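Local coordinates for protein adenylate kinase (Desulfovibrio gigas, PDB 2XB4) that probably catalyses the reversible transfer of the terminal phosphate of ATP to AMP, giving two ADP, and carries a zinc ion, at residues M1-K13 against K105-A119. Residues are numbered along the deposited sequence; the frame is centred on the assembly and turned at random.
Sequences MNILIFGPNGSGK and KINFVIEILLPREVA. With SRT (S,R meso-tartaric acid), chain C.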
loop_
_atom_site.group_PDB
_atom_site.type_symbol
_atom_site.label_atom_id
_atom_site.label_comp_id
_atom_site.label_asym_id
_atom_site.label_seq_id
_atom_site.Cartn_x
_atom_site.Cartn_y
_atom_site.Cartn_z
ATOM N N MET A 1 16.403 -35.245 -12.908
ATOM C CA MET A 1 15.726 -35.194 -11.586
ATOM C C MET A 1 14.461 -34.355 -11.733
ATOM O O MET A 1 14.544 -33.167 -12.015
ATOM C CB MET A 1 16.641 -34.526 -10.554
ATOM C CG MET A 1 16.232 -34.743 -9.114
ATOM S SD MET A 1 17.118 -33.571 -7.990
ATOM C CE MET A 1 18.547 -34.540 -7.449
ATOM N N ASN A 2 13.313 -34.971 -11.449
ATOM C CA ASN A 2 12.017 -34.372 -11.494
ATOM C C ASN A 2 11.364 -34.358 -10.112
ATOM O O ASN A 2 11.298 -35.366 -9.422
ATOM C CB ASN A 2 11.121 -35.103 -12.483
ATOM C CG ASN A 2 11.653 -35.050 -13.938
ATOM O OD1 ASN A 2 12.338 -34.108 -14.341
ATOM N ND2 ASN A 2 11.333 -36.090 -14.717
ATOM N N ILE A 3 10.945 -33.166 -9.688
ATOM C CA ILE A 3 10.395 -32.986 -8.311
ATOM C C ILE A 3 9.037 -32.242 -8.331
ATOM O O ILE A 3 8.919 -31.282 -9.126
ATOM C CB ILE A 3 11.405 -32.137 -7.499
ATOM C CG1 ILE A 3 12.776 -32.834 -7.511
ATOM C CG2 ILE A 3 10.854 -31.883 -6.063
ATOM C CD1 ILE A 3 13.944 -32.095 -6.724
ATOM N N LEU A 4 8.029 -32.677 -7.521
ATOM C CA LEU A 4 6.762 -31.933 -7.301
ATOM C C LEU A 4 6.934 -31.344 -5.892
ATOM O O LEU A 4 7.446 -32.057 -5.034
ATOM C CB LEU A 4 5.520 -32.881 -7.158
ATOM C CG LEU A 4 4.880 -33.296 -8.469
ATOM C CD1 LEU A 4 5.818 -34.313 -9.053
ATOM C CD2 LEU A 4 3.528 -33.934 -8.191
ATOM N N ILE A 5 6.593 -30.089 -5.667
ATOM C CA ILE A 5 6.647 -29.541 -4.312
ATOM C C ILE A 5 5.258 -29.058 -3.889
ATOM O O ILE A 5 4.530 -28.411 -4.677
ATOM C CB ILE A 5 7.734 -28.410 -4.212
ATOM C CG1 ILE A 5 7.937 -27.905 -2.750
ATOM C CG2 ILE A 5 7.443 -27.252 -5.196
ATOM C CD1 ILE A 5 9.297 -27.097 -2.625
ATOM N N PHE A 6 4.875 -29.387 -2.644
ATOM C CA PHE A 6 3.624 -28.893 -2.083
ATOM C C PHE A 6 3.885 -28.071 -0.774
ATOM O O PHE A 6 4.644 -28.500 0.121
ATOM C CB PHE A 6 2.693 -30.076 -1.701
ATOM C CG PHE A 6 2.240 -30.941 -2.875
ATOM C CD1 PHE A 6 1.075 -30.615 -3.594
ATOM C CD2 PHE A 6 2.998 -32.032 -3.281
ATOM C CE1 PHE A 6 0.599 -31.451 -4.665
ATOM C CE2 PHE A 6 2.601 -32.852 -4.341
ATOM C CZ PHE A 6 1.415 -32.595 -5.062
ATOM N N GLY A 7 3.119 -26.993 -0.588
ATOM C CA GLY A 7 3.058 -26.377 0.752
ATOM C C GLY A 7 2.038 -25.222 0.722
ATOM O O GLY A 7 1.756 -24.684 -0.378
ATOM N N PRO A 8 1.497 -24.846 1.887
ATOM C CA PRO A 8 0.449 -23.821 1.960
ATOM C C PRO A 8 1.116 -22.448 1.872
ATOM O O PRO A 8 2.346 -22.347 2.104
ATOM C CB PRO A 8 -0.074 -23.941 3.395
ATOM C CG PRO A 8 1.063 -24.538 4.198
ATOM C CD PRO A 8 1.774 -25.494 3.195
ATOM N N ASN A 9 0.324 -21.421 1.606
ATOM C CA ASN A 9 0.826 -20.067 1.840
ATOM C C ASN A 9 1.279 -19.899 3.288
ATOM O O ASN A 9 0.606 -20.414 4.192
ATOM C CB ASN A 9 -0.283 -19.045 1.509
ATOM C CG ASN A 9 -0.510 -18.903 -0.055
ATOM O OD1 ASN A 9 0.304 -19.341 -0.916
ATOM N ND2 ASN A 9 -1.559 -18.276 -0.391
ATOM N N GLY A 10 2.414 -19.244 3.550
ATOM C CA GLY A 10 2.898 -19.097 4.937
ATOM C C GLY A 10 4.005 -20.120 5.280
ATOM O O GLY A 10 4.593 -20.078 6.382
ATOM N N SER A 11 4.332 -21.023 4.370
ATOM C CA SER A 11 5.321 -22.124 4.655
ATOM C C SER A 11 6.728 -21.872 4.074
ATOM O O SER A 11 7.606 -22.736 4.207
ATOM C CB SER A 11 4.851 -23.501 4.115
ATOM O OG SER A 11 4.776 -23.530 2.691
ATOM N N GLY A 12 6.961 -20.743 3.387
ATOM C CA GLY A 12 8.334 -20.473 2.837
ATOM C C GLY A 12 8.656 -21.342 1.613
ATOM O O GLY A 12 9.817 -21.537 1.269
ATOM N N LYS A 13 7.602 -21.838 0.954
ATOM C CA LYS A 13 7.704 -22.819 -0.130
ATOM C C LYS A 13 8.581 -22.293 -1.350
ATOM O O LYS A 13 9.328 -23.077 -1.957
ATOM C CB LYS A 13 6.281 -23.158 -0.638
ATOM C CG LYS A 13 6.339 -24.197 -1.694
ATOM C CD LYS A 13 5.028 -24.755 -2.084
ATOM C CE LYS A 13 4.015 -23.649 -2.340
ATOM N NZ LYS A 13 3.976 -23.247 -3.737
ATOM N N LYS A 105 9.365 -39.638 -15.393
ATOM C CA LYS A 105 9.403 -40.205 -14.035
ATOM C C LYS A 105 9.508 -39.148 -12.973
ATOM O O LYS A 105 10.282 -38.198 -13.090
ATOM C CB LYS A 105 10.572 -41.206 -13.853
ATOM C CG LYS A 105 10.327 -42.562 -14.531
ATOM C CD LYS A 105 9.031 -43.282 -13.992
ATOM C CE LYS A 105 9.166 -44.774 -13.730
ATOM N NZ LYS A 105 8.948 -45.521 -15.024
ATOM N N ILE A 106 8.739 -39.327 -11.925
ATOM C CA ILE A 106 8.907 -38.506 -10.702
ATOM C C ILE A 106 10.027 -39.129 -9.847
ATOM O O ILE A 106 10.077 -40.374 -9.681
ATOM C CB ILE A 106 7.624 -38.537 -9.853
ATOM C CG1 ILE A 106 6.455 -37.844 -10.572
ATOM C CG2 ILE A 106 7.856 -37.814 -8.481
ATOM C CD1 ILE A 106 5.029 -38.423 -10.061
ATOM N N ASN A 107 10.908 -38.280 -9.319
ATOM C CA ASN A 107 12.032 -38.751 -8.504
ATOM C C ASN A 107 11.816 -38.390 -7.050
ATOM O O ASN A 107 12.187 -39.156 -6.182
ATOM C CB ASN A 107 13.386 -38.180 -8.998
ATOM C CG ASN A 107 13.705 -38.617 -10.424
ATOM O OD1 ASN A 107 13.911 -39.792 -10.682
ATOM N ND2 ASN A 107 13.639 -37.698 -11.361
ATOM N N PHE A 108 11.235 -37.231 -6.763
ATOM C CA PHE A 108 11.000 -36.805 -5.411
ATOM C C PHE A 108 9.691 -36.028 -5.321
ATOM O O PHE A 108 9.353 -35.261 -6.228
ATOM C CB PHE A 108 12.137 -35.866 -4.949
ATOM C CG PHE A 108 13.500 -36.569 -4.840
ATOM C CD1 PHE A 108 14.427 -36.532 -5.896
ATOM C CD2 PHE A 108 13.830 -37.277 -3.683
ATOM C CE1 PHE A 108 15.677 -37.173 -5.796
ATOM C CE2 PHE A 108 15.100 -37.973 -3.578
ATOM C CZ PHE A 108 16.020 -37.907 -4.628
ATOM N N VAL A 109 9.030 -36.113 -4.176
ATOM C CA VAL A 109 7.908 -35.199 -3.942
ATOM C C VAL A 109 8.217 -34.597 -2.605
ATOM O O VAL A 109 8.488 -35.330 -1.615
ATOM C CB VAL A 109 6.510 -35.961 -3.893
ATOM C CG1 VAL A 109 5.365 -35.044 -3.346
ATOM C CG2 VAL A 109 6.190 -36.493 -5.243
ATOM N N ILE A 110 8.209 -33.275 -2.550
ATOM C CA ILE A 110 8.498 -32.582 -1.266
ATOM C C ILE A 110 7.208 -31.965 -0.687
ATOM O O ILE A 110 6.480 -31.255 -1.391
ATOM C CB ILE A 110 9.488 -31.456 -1.512
ATOM C CG1 ILE A 110 10.862 -32.055 -1.922
ATOM C CG2 ILE A 110 9.697 -30.541 -0.221
ATOM C CD1 ILE A 110 11.871 -30.982 -2.457
ATOM N N GLU A 111 6.956 -32.161 0.598
ATOM C CA GLU A 111 5.816 -31.505 1.212
ATOM C C GLU A 111 6.339 -30.730 2.403
ATOM O O GLU A 111 7.000 -31.310 3.280
ATOM C CB GLU A 111 4.748 -32.527 1.649
ATOM C CG GLU A 111 3.559 -31.869 2.353
ATOM C CD GLU A 111 2.724 -32.837 3.261
ATOM O OE1 GLU A 111 2.886 -34.092 3.242
ATOM O OE2 GLU A 111 1.911 -32.290 4.024
ATOM N N ILE A 112 6.033 -29.430 2.457
ATOM C CA ILE A 112 6.354 -28.635 3.639
ATOM C C ILE A 112 5.113 -28.639 4.565
ATOM O O ILE A 112 4.028 -28.234 4.145
ATOM C CB ILE A 112 6.731 -27.202 3.272
ATOM C CG1 ILE A 112 7.884 -27.245 2.236
ATOM C CG2 ILE A 112 7.125 -26.433 4.612
ATOM C CD1 ILE A 112 8.159 -25.895 1.628
ATOM N N LEU A 113 5.305 -29.069 5.818
ATOM C CA LEU A 113 4.204 -29.367 6.775
ATOM C C LEU A 113 4.179 -28.203 7.711
ATOM O O LEU A 113 5.250 -27.848 8.270
ATOM C CB LEU A 113 4.535 -30.595 7.676
ATOM C CG LEU A 113 4.108 -31.904 7.034
ATOM C CD1 LEU A 113 5.045 -32.289 5.837
ATOM C CD2 LEU A 113 4.099 -32.977 8.090
ATOM N N LEU A 114 2.981 -27.652 7.939
ATOM C CA LEU A 114 2.814 -26.595 8.932
ATOM C C LEU A 114 1.325 -26.648 9.374
ATOM O O LEU A 114 0.458 -26.774 8.512
ATOM C CB LEU A 114 3.139 -25.243 8.191
ATOM C CG LEU A 114 3.523 -24.005 8.945
ATOM C CD1 LEU A 114 4.914 -24.349 9.491
ATOM C CD2 LEU A 114 3.667 -22.886 8.043
ATOM N N PRO A 115 1.020 -26.552 10.689
ATOM C CA PRO A 115 -0.395 -26.420 10.971
ATOM C C PRO A 115 -1.013 -25.154 10.374
ATOM O O PRO A 115 -0.369 -24.103 10.305
ATOM C CB PRO A 115 -0.490 -26.424 12.528
ATOM C CG PRO A 115 0.854 -26.918 13.022
ATOM C CD PRO A 115 1.842 -26.623 11.921
ATOM N N ARG A 116 -2.244 -25.293 9.884
ATOM C CA ARG A 116 -2.935 -24.164 9.268
ATOM C C ARG A 116 -2.931 -22.915 10.171
ATOM O O ARG A 116 -2.673 -21.846 9.657
ATOM C CB ARG A 116 -4.345 -24.542 8.864
ATOM C CG ARG A 116 -5.241 -23.380 8.508
ATOM C CD ARG A 116 -6.692 -23.860 8.241
ATOM N NE ARG A 116 -7.424 -22.694 7.735
ATOM C CZ ARG A 116 -8.481 -22.804 6.953
ATOM N NH1 ARG A 116 -8.912 -24.030 6.630
ATOM N NH2 ARG A 116 -9.111 -21.715 6.542
ATOM N N GLU A 117 -3.143 -23.012 11.493
ATOM C CA GLU A 117 -3.206 -21.778 12.371
ATOM C C GLU A 117 -1.790 -21.091 12.353
ATOM O O GLU A 117 -1.664 -19.845 12.376
ATOM C CB GLU A 117 -3.657 -22.040 13.869
ATOM C CG GLU A 117 -5.164 -22.426 13.950
ATOM C CD GLU A 117 -5.882 -22.265 15.376
ATOM O OE1 GLU A 117 -5.842 -23.217 16.229
ATOM O OE2 GLU A 117 -6.525 -21.183 15.617
ATOM N N VAL A 118 -0.774 -21.910 12.326
ATOM C CA VAL A 118 0.631 -21.444 12.264
ATOM C C VAL A 118 0.908 -20.714 10.932
ATOM O O VAL A 118 1.429 -19.603 10.916
ATOM C CB VAL A 118 1.652 -22.518 12.552
ATOM C CG1 VAL A 118 3.078 -21.964 12.336
ATOM C CG2 VAL A 118 1.480 -23.071 14.047
ATOM N N ALA A 119 0.537 -21.363 9.814
ATOM C CA ALA A 119 0.647 -20.764 8.482
ATOM C C ALA A 119 -0.068 -19.368 8.439
ATOM O O ALA A 119 0.491 -18.383 7.925
ATOM C CB ALA A 119 0.101 -21.770 7.458
HETATM O O1 SRT C . 5.376 -17.953 3.103
HETATM O O11 SRT C . 6.939 -17.883 1.466
HETATM C C1 SRT C . 5.765 -18.008 1.905
HETATM C C2 SRT C . 4.664 -18.523 1.084
HETATM O O2 SRT C . 3.415 -17.860 1.099
HETATM C C3 SRT C . 4.979 -19.570 0.076
HETATM O O3 SRT C . 4.733 -20.566 1.103
HETATM C C4 SRT C . 3.950 -19.706 -0.965
HETATM O O4 SRT C . 4.085 -19.002 -1.978
HETATM O O41 SRT C . 3.028 -20.506 -0.771
#
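Val109 sets its CG1 branch against the rim of the Phe6 ring, in the ring plane and 3.7 Å from CE2. With CG1 anti to the backbone N (chi1 168°), CG2 is left to meet Leu4 CB. Further back on this face, Leu4 CD1 reaches Ile106 CG1 at 3.9 Å, the two side chains crossing nearly at right angles. The other face carries Ile3, Ile5, Phe108 and Ile110; there Ile110 CD1 packs on Ile3 CG2 and its CG2 on Ile5 CG1. Strands 2-6 and 108-113 run parallel as neighbours in the five-stranded 2-3-1-4-5 sheet of the P-loop CORE domain, between strands 80-83 and 201-206. Beyond the end of strand 2-6, Ile112 packs against the P-loop, its CD1 3.6 Å from Lys13 CA and its CG2 against Ser11 CB. Ser11 OG turns back to Pro8 O (2.8 Å), bracing the loop whose Gly10 N and Lys13 N bind tartrate O2 and O3, where ATP phosphates probably sit; Lys13 NZ pairs with Asp83. At the opposite end, Asn2 O accepts from both Asn107 N (2.9 Å) and Phe108 N (3.2 Å), while Asn2 ND2, using an in-plane N-H, donates to Lys105 O at 2.9 Å.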